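Beta-1,4-galactanase (Humicola insolens, PDB 1HJQ) hydrolyses the beta-1,4-galactosidic linkages of type I arabinogalactans, acting as a family 53 glycoside hydrolase of clan GH-A. Local coordinates at residues S116-R119 with F120-A123. Numbering follows the deposited sequence.
Sequences SMNR and FADA
M117 and F120 meet one helical turn apart, their side chains crossing at a slant: the methyl end of M117, CE, lies 4.0 Å from CD1 of the F120 ring. The methionine reaches it by folding back. Its CB starts out pointing away from the next turn, but bends at chi2 (-73°) and chi3 (85°) swing the sulfur and CE round toward the ring. F120 turns its CG to the side opposite its own carbonyl carbon (chi1 -74°), which runs the ring back along the helix, with CD1 passing 3.4 Å from the carbonyl oxygen of S116. Underneath, the backbone is ordinary helix: A121 N bonds to M117 O at 3.0 Å and D122 N to N118 O at 2.8 Å, the regular i to i+4 pairs, whereas the bond from F120 N to S116 O is long and weak. All this belongs to the C-terminal part of helix 102-123, in the (beta/alpha)8 TIM barrel of this enzyme, well away from the catalytic glutamates. The F120 ring fills the seam between this helix, L59 and A66 of helix 59-71, and L76 and I78 of strand 75-80; M117 and S116 both touch F80 on the same strand. Polar ends reach other parts of the fold. R119 extends away from the next turn, and its NH2 makes a salt bridge to OD1 of D60, while N118 OD1 accepts a bond from the backbone N of R168. The carboxylate of D122 lies back beside the carbonyl oxygen of N118, one turn earlier, and through OD2 makes a salt bridge to NH2 of R168.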
ATOM      1  N   SER A 116     -14.120  -3.991 -11.756  1.00 17.60           N
ATOM      2  CA  SER A 116     -13.550  -4.439 -10.494  1.00 18.08           C
ATOM      3  C   SER A 116     -14.233  -3.779  -9.296  1.00 19.01           C
ATOM      4  O   SER A 116     -14.627  -4.454  -8.343  1.00 18.48           O
ATOM      5  CB  SER A 116     -12.052  -4.147 -10.448  1.00 18.26           C
ATOM      6  OG  SER A 116     -11.334  -4.942 -11.369  1.00 18.42           O
ATOM      7  N   MET A 117     -14.362  -2.458  -9.332  1.00 19.75           N
ATOM      8  CA  MET A 117     -15.004  -1.757  -8.231  1.00 20.66           C
ATOM      9  C   MET A 117     -16.457  -2.196  -8.095  1.00 21.58           C
ATOM     10  O   MET A 117     -16.954  -2.402  -6.986  1.00 20.75           O
ATOM     11  CB  MET A 117     -14.913  -0.251  -8.448  1.00 20.14           C
ATOM     12  CG  MET A 117     -13.493   0.299  -8.331  1.00 19.85           C
ATOM     13  SD  MET A 117     -12.852   0.345  -6.631  1.00 21.45           S
ATOM     14  CE  MET A 117     -12.207  -1.324  -6.458  1.00 21.69           C
ATOM     15  N   ASN A 118     -17.139  -2.356  -9.224  1.00 23.06           N
ATOM     16  CA  ASN A 118     -18.531  -2.785  -9.194  1.00 24.44           C
ATOM     17  C   ASN A 118     -18.628  -4.189  -8.616  1.00 25.01           C
ATOM     18  O   ASN A 118     -19.665  -4.596  -8.096  1.00 25.54           O
ATOM     19  CB  ASN A 118     -19.145  -2.749 -10.595  1.00 23.88           C
ATOM     20  CG  ASN A 118     -19.608  -1.364 -10.988  1.00 25.13           C
ATOM     21  OD1 ASN A 118     -20.183  -0.642 -10.176  1.00 25.27           O
ATOM     22  ND2 ASN A 118     -19.376  -0.989 -12.242  1.00 26.60           N
ATOM     23  N   ARG A 119     -17.533  -4.927  -8.703  1.00 25.93           N
ATOM     24  CA  ARG A 119     -17.502  -6.280  -8.180  1.00 26.86           C
ATOM     25  C   ARG A 119     -17.691  -6.225  -6.662  1.00 26.95           C
ATOM     26  O   ARG A 119     -18.414  -7.039  -6.083  1.00 27.06           O
ATOM     27  CB  ARG A 119     -16.173  -6.931  -8.534  1.00 28.14           C
ATOM     28  CG  ARG A 119     -16.157  -8.415  -8.337  1.00 31.75           C
ATOM     29  CD  ARG A 119     -17.085  -9.125  -9.301  1.00 33.08           C
ATOM     30  NE  ARG A 119     -17.141 -10.545  -8.973  1.00 36.09           N
ATOM     31  CZ  ARG A 119     -16.148 -11.407  -9.178  1.00 36.68           C
ATOM     32  NH1 ARG A 119     -15.011 -11.005  -9.729  1.00 36.57           N
ATOM     33  NH2 ARG A 119     -16.287 -12.672  -8.803  1.00 38.21           N
ATOM     34  N   PHE A 120     -17.045  -5.254  -6.022  1.00 26.86           N
ATOM     35  CA  PHE A 120     -17.174  -5.086  -4.580  1.00 26.80           C
ATOM     36  C   PHE A 120     -18.545  -4.502  -4.241  1.00 27.24           C
ATOM     37  O   PHE A 120     -19.199  -4.938  -3.295  1.00 27.67           O
ATOM     38  CB  PHE A 120     -16.078  -4.164  -4.038  1.00 25.60           C
ATOM     39  CG  PHE A 120     -14.728  -4.803  -3.977  1.00 24.71           C
ATOM     40  CD1 PHE A 120     -13.823  -4.656  -5.021  1.00 24.94           C
ATOM     41  CD2 PHE A 120     -14.369  -5.580  -2.884  1.00 24.38           C
ATOM     42  CE1 PHE A 120     -12.579  -5.277  -4.980  1.00 24.03           C
ATOM     43  CE2 PHE A 120     -13.128  -6.207  -2.832  1.00 24.20           C
ATOM     44  CZ  PHE A 120     -12.232  -6.056  -3.880  1.00 24.38           C
ATOM     45  N   ALA A 121     -18.973  -3.517  -5.023  1.00 27.29           N
ATOM     46  CA  ALA A 121     -20.264  -2.875  -4.816  1.00 27.69           C
ATOM     47  C   ALA A 121     -21.387  -3.905  -4.850  1.00 28.23           C
ATOM     48  O   ALA A 121     -22.217  -3.966  -3.942  1.00 28.66           O
ATOM     49  CB  ALA A 121     -20.495  -1.827  -5.887  1.00 28.07           C
ATOM     50  N   ASP A 122     -21.406  -4.715  -5.904  1.00 27.78           N
ATOM     51  CA  ASP A 122     -22.429  -5.738  -6.057  1.00 27.10           C
ATOM     52  C   ASP A 122     -22.342  -6.782  -4.950  1.00 27.02           C
ATOM     53  O   ASP A 122     -23.346  -7.399  -4.586  1.00 27.84           O
ATOM     54  CB  ASP A 122     -22.297  -6.430  -7.419  1.00 26.56           C
ATOM     55  CG  ASP A 122     -22.489  -5.472  -8.582  1.00 26.27           C
ATOM     56  OD1 ASP A 122     -23.063  -4.374  -8.375  1.00 25.46           O
ATOM     57  OD2 ASP A 122     -22.073  -5.829  -9.706  1.00 25.04           O
ATOM     58  N   ALA A 123     -21.138  -6.982  -4.422  1.00 25.79           N
ATOM     59  CA  ALA A 123     -20.923  -7.952  -3.362  1.00 23.64           C
ATOM     60  C   ALA A 123     -21.311  -7.370  -2.013  1.00 23.01           C
ATOM     61  O   ALA A 123     -21.356  -8.084  -1.018  1.00 23.22           O
ATOM     62  CB  ALA A 123     -19.481  -8.377  -3.344  1.00 24.12           C
TER